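PDB 4XHC: alpha-L-rhamnosidase from Klebsiella oxytoca, which hydrolyses terminal alpha-L-rhamnosyl residues from rhamnose-containing glycosides, as a member of glycoside hydrolase family 78. Local coordinates for residues D213-I219 with I489-G494; A462-P466 with W505-D509. All coordinates share one frame; numbering follows the deposited sequence.

How the interactions relate
Both contacts lie largely buried in the same helical catalytic region, their centres about 16 Å apart. Interaction 1 sits farther from the middle of the chain and joins two helices, 214-230 and 482-498, through aliphatic side chains, with a salt bridge on its partly exposed flank. Interaction 2 is deeper and joins two loops: backbone carbonyls, a proline ring and one backbone hydrogen bond do most of the work, and Glu-506 reaches bound rhamnose. Helix 482-498 connects them. Tyr-492, on the turn that carries interaction 1, probably hydrogen-bonds through OH to Phe-508 O of interaction 2, while Trp-493 packs on both Ile-219 and Pro-466.

Interaction 1 (D213-I219 with I489-G494)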
loop_
_atom_site.group_PDB
_atom_site.type_symbol
_atom_site.label_atom_id
_atom_site.label_comp_id
_atom_site.label_asym_id
_atom_site.label_seq_id
_atom_site.Cartn_x
_atom_site.Cartn_y
_atom_site.Cartn_z
ATOM N N ASP A 213 7.474 -43.620 19.724
ATOM C CA ASP A 213 7.623 -42.630 20.775
ATOM C C ASP A 213 6.757 -41.405 20.459
ATOM O O ASP A 213 7.053 -40.675 19.510
ATOM C CB ASP A 213 9.093 -42.223 20.861
ATOM C CG ASP A 213 9.392 -41.346 22.058
ATOM O OD1 ASP A 213 8.621 -40.397 22.347
ATOM O OD2 ASP A 213 10.427 -41.610 22.700
ATOM N N PRO A 214 5.700 -41.156 21.263
ATOM C CA PRO A 214 4.767 -40.069 20.911
ATOM C C PRO A 214 5.408 -38.674 20.849
ATOM O O PRO A 214 4.963 -37.835 20.069
ATOM C CB PRO A 214 3.697 -40.137 22.011
ATOM C CG PRO A 214 4.354 -40.838 23.149
ATOM C CD PRO A 214 5.359 -41.784 22.553
ATOM N N GLN A 215 6.446 -38.433 21.645
ATOM C CA GLN A 215 7.077 -37.117 21.667
ATOM C C GLN A 215 7.956 -36.874 20.434
ATOM O O GLN A 215 8.049 -35.746 19.950
ATOM C CB GLN A 215 7.887 -36.927 22.945
ATOM C CG GLN A 215 8.100 -35.461 23.280
ATOM C CD GLN A 215 9.170 -35.241 24.333
ATOM O OE1 GLN A 215 9.457 -36.124 25.159
ATOM N NE2 GLN A 215 9.764 -34.047 24.316
ATOM N N LEU A 216 8.611 -37.922 19.939
ATOM C CA LEU A 216 9.356 -37.829 18.685
ATOM C C LEU A 216 8.422 -37.674 17.479
ATOM O O LEU A 216 8.774 -37.010 16.500
ATOM C CB LEU A 216 10.245 -39.053 18.484
ATOM C CG LEU A 216 11.404 -39.251 19.453
ATOM C CD1 LEU A 216 12.129 -40.552 19.134
ATOM C CD2 LEU A 216 12.375 -38.077 19.412
ATOM N N ARG A 217 7.250 -38.307 17.542
ATOM C CA ARG A 217 6.246 -38.173 16.486
ATOM C C ARG A 217 5.803 -36.719 16.339
ATOM O O ARG A 217 5.721 -36.205 15.225
ATOM C CB ARG A 217 5.036 -39.075 16.757
ATOM C CG ARG A 217 3.904 -38.911 15.746
ATOM C CD ARG A 217 2.801 -39.961 15.896
ATOM N NE ARG A 217 3.344 -41.320 15.924
ATOM C CZ ARG A 217 3.866 -41.958 14.873
ATOM N NH1 ARG A 217 3.920 -41.385 13.673
ATOM N NH2 ARG A 217 4.344 -43.187 15.020
ATOM N N ALA A 218 5.534 -36.067 17.469
ATOM C CA ALA A 218 5.113 -34.662 17.490
ATOM C C ALA A 218 6.176 -33.734 16.897
ATOM O O ALA A 218 5.855 -32.800 16.166
ATOM C CB ALA A 218 4.781 -34.239 18.913
ATOM N N ILE A 219 7.437 -34.009 17.216
ATOM C CA ILE A 219 8.573 -33.264 16.670
ATOM C C ILE A 219 8.720 -33.489 15.166
ATOM O O ILE A 219 8.956 -32.549 14.406
ATOM C CB ILE A 219 9.882 -33.651 17.395
ATOM C CG1 ILE A 219 9.863 -33.094 18.819
ATOM C CG2 ILE A 219 11.103 -33.130 16.656
ATOM C CD1 ILE A 219 10.927 -33.672 19.729
ATOM N N ILE A 489 17.386 -34.416 21.358
ATOM C CA ILE A 489 16.371 -33.995 20.402
ATOM C C ILE A 489 15.108 -33.578 21.163
ATOM O O ILE A 489 14.535 -32.528 20.903
ATOM C CB ILE A 489 16.060 -35.113 19.387
ATOM C CG1 ILE A 489 17.235 -35.268 18.424
ATOM C CG2 ILE A 489 14.776 -34.809 18.615
ATOM C CD1 ILE A 489 17.238 -36.568 17.658
ATOM N N LYS A 490 14.710 -34.399 22.128
ATOM C CA LYS A 490 13.533 -34.129 22.941
ATOM C C LYS A 490 13.642 -32.865 23.796
ATOM O O LYS A 490 12.679 -32.109 23.914
ATOM C CB LYS A 490 13.261 -35.310 23.863
ATOM C CG LYS A 490 12.801 -36.565 23.151
ATOM C CD LYS A 490 12.506 -37.651 24.166
ATOM C CE LYS A 490 11.818 -38.833 23.530
ATOM N NZ LYS A 490 11.810 -39.967 24.485
ATOM N N ALA A 491 14.802 -32.647 24.410
ATOM C CA ALA A 491 14.991 -31.497 25.296
ATOM C C ALA A 491 14.962 -30.181 24.524
ATOM O O ALA A 491 14.330 -29.220 24.956
ATOM C CB ALA A 491 16.301 -31.626 26.050
ATOM N N TYR A 492 15.639 -30.146 23.380
ATOM C CA TYR A 492 15.771 -28.922 22.592
ATOM C C TYR A 492 14.566 -28.672 21.669
ATOM O O TYR A 492 13.826 -27.719 21.875
ATOM C CB TYR A 492 17.072 -28.974 21.795
ATOM C CG TYR A 492 17.420 -27.717 21.033
ATOM C CD1 TYR A 492 17.831 -26.572 21.689
ATOM C CD2 TYR A 492 17.378 -27.695 19.642
ATOM C CE1 TYR A 492 18.165 -25.430 20.985
ATOM C CE2 TYR A 492 17.712 -26.557 18.929
ATOM C CZ TYR A 492 18.102 -25.427 19.603
ATOM O OH TYR A 492 18.440 -24.314 18.867
ATOM N N TRP A 493 14.360 -29.523 20.667
ATOM C CA TRP A 493 13.226 -29.353 19.748
ATOM C C TRP A 493 11.871 -29.558 20.435
ATOM O O TRP A 493 10.892 -28.915 20.071
ATOM C CB TRP A 493 13.343 -30.291 18.556
ATOM C CG TRP A 493 14.338 -29.853 17.511
ATOM C CD1 TRP A 493 14.082 -29.094 16.420
ATOM C CD2 TRP A 493 15.724 -30.185 17.449
ATOM N NE1 TRP A 493 15.220 -28.913 15.687
ATOM C CE2 TRP A 493 16.243 -29.583 16.291
ATOM C CE3 TRP A 493 16.580 -30.943 18.258
ATOM C CZ2 TRP A 493 17.577 -29.708 15.919
ATOM C CZ3 TRP A 493 17.912 -31.061 17.895
ATOM C CH2 TRP A 493 18.397 -30.441 16.737
ATOM N N GLY A 494 11.812 -30.440 21.429
ATOM C CA GLY A 494 10.595 -30.599 22.232
ATOM C C GLY A 494 10.187 -29.341 22.988
ATOM O O GLY A 494 8.998 -29.107 23.236
#
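Lys-490 passes obliquely across the side chain of Gln-215 and ends at the carboxylate of Asp-213. Lys-490 CB sits 3.7 Å from Gln-215 NE2. CG comes next, between the Gln-215 amide and Leu-216 CD2, and then Lys-490 CD passes 3.6 Å from Gln-215 OE1. CE approaches Leu-216 CG and the Asp-213 carboxylate together, before Lys-490 NZ closes a salt bridge of 2.8 Å with Asp-213 OD2. With every torsion beyond CG near 180°, the lysine spans the gap at full length, and NZ meets OD2 on its syn side, the side of the other oxygen. That second oxygen has a separate job. Asp-213 is the N-cap of helix 214-230, and its OD1 accepts from Gln-215 N at 3.0 Å and, weakly, from Leu-216 N. One carboxylate therefore caps one helix and pairs with a lysine of another, which should limit its freedom to rotate.

Away from this polar flank the contact is aliphatic. With CG1 anti to the carbonyl carbon (chi1 -71°), Ile-219 CD1 ends 3.8 Å from Gly-494 N, while Ile-219 CG2 meets Trp-493 CB at 4.1 Å. Leu-216 CD2 touches Ile-489 CG2 at the same separation, the two side chains crossing at about a right angle. Pro-534, Phe-537 and Ile-538 of helix 534-540 cover this apolar side, and the Trp-493 indole donates its NE1 to Ser-531 O. The axes of segments 214-219 and 489-494 approach to 10.3 Å and run broadly the same way, 40° apart, with Ile-219 as a single knob in a hole formed by Ile-489, Lys-490, Trp-493 and Gly-494, within the helical (alpha/alpha)6-barrel catalytic domain of family 78 rhamnosidases.

Interaction 2 (A462-P466 with W505-D509); sequences AMNTP and WEIFD. With RAM (alpha-L-rhamnopyranose), chain C.
Pro-466 sets CG and CD of its ring against the backbone carbonyls of Trp-505 and Glu-506, and this is the close-packed end of the contact. Pro-466 CD lies 3.4 Å from Glu-506 O and Pro-466 CG 3.5 Å from Trp-505 O, while Tyr-492 and Trp-493 pack on the ring as well. Beside it, Thr-465 CG2 meets Glu-506 O and Ile-507 CD1, the latter at 3.9 Å. With chi1 at 59°, OG1 stands between the backbone N and the carbonyl carbon while CG2 faces Glu-506 O; OG1 hydrogen-bonds Asp-360 OD1 and caps a backbone N in the first turn of helix 466-478.

The two loops run roughly antiparallel, and one backbone bond ties them: Phe-508 N donates to Asn-464 O at 3.1 Å. Both belong to the (alpha/alpha)6 barrel of the family, where loops at the ends of the helices supply part of the sugar pocket. Glu-506 exemplifies this. Its CB heads away from 462-466, and an extended chain carries the carboxylate to bound alpha-L-rhamnopyranose, whose O2 donates to Glu-506 OE2 at 2.6 Å. Tyr-518 OH also bonds OE2, and OE1 is held by a salt bridge to Arg-241 and by Ser-525 N, so the carboxylate is gripped at both oxygens. Glu-506 O, beside the proline, accepts from Trp-530 NE1.

Toward Asp-509, which is partly exposed, the fit slackens. Asn-464 OD1 comes no nearer than 3.7 Å to Asp-509 OD2, and the amide and carboxylate planes are 30° apart with no hydrogen bond between them. Both groups are bonded outside the contact: Asn-464 ND2 to Trp-361 O, and Asp-509 OD2 to His-512 ND1.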
loop_
_atom_site.group_PDB
_atom_site.type_symbol
_atom_site.label_atom_id
_atom_site.label_comp_id
_atom_site.label_asym_id
_atom_site.label_seq_id
_atom_site.Cartn_x
_atom_site.Cartn_y
_atom_site.Cartn_z
ATOM N N ALA A 462 28.262 -20.722 23.782
ATOM C CA ALA A 462 27.177 -21.667 23.570
ATOM C C ALA A 462 26.673 -21.668 22.135
ATOM O O ALA A 462 27.048 -20.805 21.336
ATOM C CB ALA A 462 26.032 -21.350 24.515
ATOM N N MET A 463 25.827 -22.657 21.842
ATOM C CA MET A 463 25.170 -22.787 20.547
ATOM C C MET A 463 23.898 -21.931 20.500
ATOM O O MET A 463 23.119 -21.929 21.453
ATOM C CB MET A 463 24.775 -24.242 20.316
ATOM C CG MET A 463 25.920 -25.244 20.423
ATOM S SD MET A 463 25.378 -26.945 20.150
ATOM C CE MET A 463 24.737 -27.328 21.780
ATOM N N ASN A 464 23.686 -21.220 19.394
ATOM C CA ASN A 464 22.533 -20.333 19.265
ATOM C C ASN A 464 21.483 -20.772 18.251
ATOM O O ASN A 464 20.433 -20.149 18.171
ATOM C CB ASN A 464 22.994 -18.928 18.881
ATOM C CG ASN A 464 23.490 -18.122 20.064
ATOM O OD1 ASN A 464 23.315 -18.498 21.226
ATOM N ND2 ASN A 464 24.129 -16.998 19.769
ATOM N N THR A 465 21.738 -21.821 17.476
ATOM C CA THR A 465 20.800 -22.207 16.420
ATOM C C THR A 465 20.560 -23.714 16.360
ATOM O O THR A 465 21.432 -24.502 16.712
ATOM C CB THR A 465 21.295 -21.742 15.037
ATOM O OG1 THR A 465 22.578 -22.318 14.761
ATOM C CG2 THR A 465 21.406 -20.235 14.996
ATOM N N PRO A 466 19.368 -24.126 15.917
ATOM C CA PRO A 466 19.196 -25.541 15.663
ATOM C C PRO A 466 20.113 -26.051 14.541
ATOM O O PRO A 466 20.332 -27.252 14.433
ATOM C CB PRO A 466 17.724 -25.650 15.263
ATOM C CG PRO A 466 17.077 -24.447 15.833
ATOM C CD PRO A 466 18.114 -23.382 15.737
ATOM N N TRP A 505 12.243 -22.985 14.410
ATOM C CA TRP A 505 12.717 -21.609 14.308
ATOM C C TRP A 505 14.138 -21.516 13.773
ATOM O O TRP A 505 14.941 -22.421 13.970
ATOM C CB TRP A 505 12.649 -20.930 15.682
ATOM C CG TRP A 505 11.302 -21.029 16.367
ATOM C CD1 TRP A 505 10.095 -21.287 15.785
ATOM C CD2 TRP A 505 11.041 -20.849 17.762
ATOM N NE1 TRP A 505 9.102 -21.288 16.735
ATOM C CE2 TRP A 505 9.658 -21.025 17.957
ATOM C CE3 TRP A 505 11.847 -20.565 18.866
ATOM C CZ2 TRP A 505 9.063 -20.926 19.212
ATOM C CZ3 TRP A 505 11.257 -20.466 20.111
ATOM C CH2 TRP A 505 9.879 -20.647 20.276
ATOM N N GLU A 506 14.440 -20.403 13.114
ATOM C CA GLU A 506 15.799 -20.098 12.683
ATOM C C GLU A 506 16.777 -20.005 13.878
ATOM O O GLU A 506 17.867 -20.587 13.846
ATOM C CB GLU A 506 15.799 -18.782 11.925
ATOM C CG GLU A 506 17.157 -18.345 11.386
ATOM C CD GLU A 506 17.160 -16.907 10.905
ATOM O OE1 GLU A 506 16.251 -16.157 11.330
ATOM O OE2 GLU A 506 18.038 -16.519 10.093
ATOM N N ILE A 507 16.369 -19.273 14.911
ATOM C CA ILE A 507 17.202 -18.990 16.079
ATOM C C ILE A 507 16.570 -19.587 17.338
ATOM O O ILE A 507 15.379 -19.413 17.561
ATOM C CB ILE A 507 17.301 -17.455 16.305
ATOM C CG1 ILE A 507 17.768 -16.726 15.035
ATOM C CG2 ILE A 507 18.193 -17.126 17.491
ATOM C CD1 ILE A 507 19.111 -17.169 14.501
ATOM N N PHE A 508 17.355 -20.277 18.166
ATOM C CA PHE A 508 16.863 -20.743 19.478
ATOM C C PHE A 508 17.967 -21.090 20.499
ATOM O O PHE A 508 18.657 -22.114 20.388
ATOM C CB PHE A 508 15.885 -21.926 19.312
ATOM C CG PHE A 508 15.235 -22.372 20.603
ATOM C CD1 PHE A 508 14.701 -21.444 21.498
ATOM C CD2 PHE A 508 15.147 -23.720 20.920
ATOM C CE1 PHE A 508 14.115 -21.855 22.683
ATOM C CE2 PHE A 508 14.562 -24.134 22.107
ATOM C CZ PHE A 508 14.044 -23.201 22.988
ATOM N N ASP A 509 18.135 -20.207 21.477
ATOM C CA ASP A 509 18.981 -20.447 22.647
ATOM C C ASP A 509 18.031 -20.562 23.845
ATOM O O ASP A 509 17.457 -19.559 24.264
ATOM C CB ASP A 509 19.958 -19.274 22.834
ATOM C CG ASP A 509 20.772 -19.367 24.122
ATOM O OD1 ASP A 509 20.738 -20.416 24.810
ATOM O OD2 ASP A 509 21.456 -18.368 24.440
HETATM C C1 RAM C . 21.258 -15.920 7.581
HETATM C C2 RAM C . 20.209 -17.014 7.566
HETATM C C3 RAM C . 20.643 -18.160 6.671
HETATM C C4 RAM C . 22.119 -18.441 6.896
HETATM C C5 RAM C . 22.923 -17.255 6.388
HETATM C C6 RAM C . 24.200 -17.026 7.157
HETATM O O1 RAM C . 20.613 -14.709 7.526
HETATM O O2 RAM C . 20.101 -17.486 8.899
HETATM O O3 RAM C . 19.880 -19.336 6.947
HETATM O O4 RAM C . 22.516 -19.601 6.190
HETATM O O5 RAM C . 22.137 -16.047 6.468
#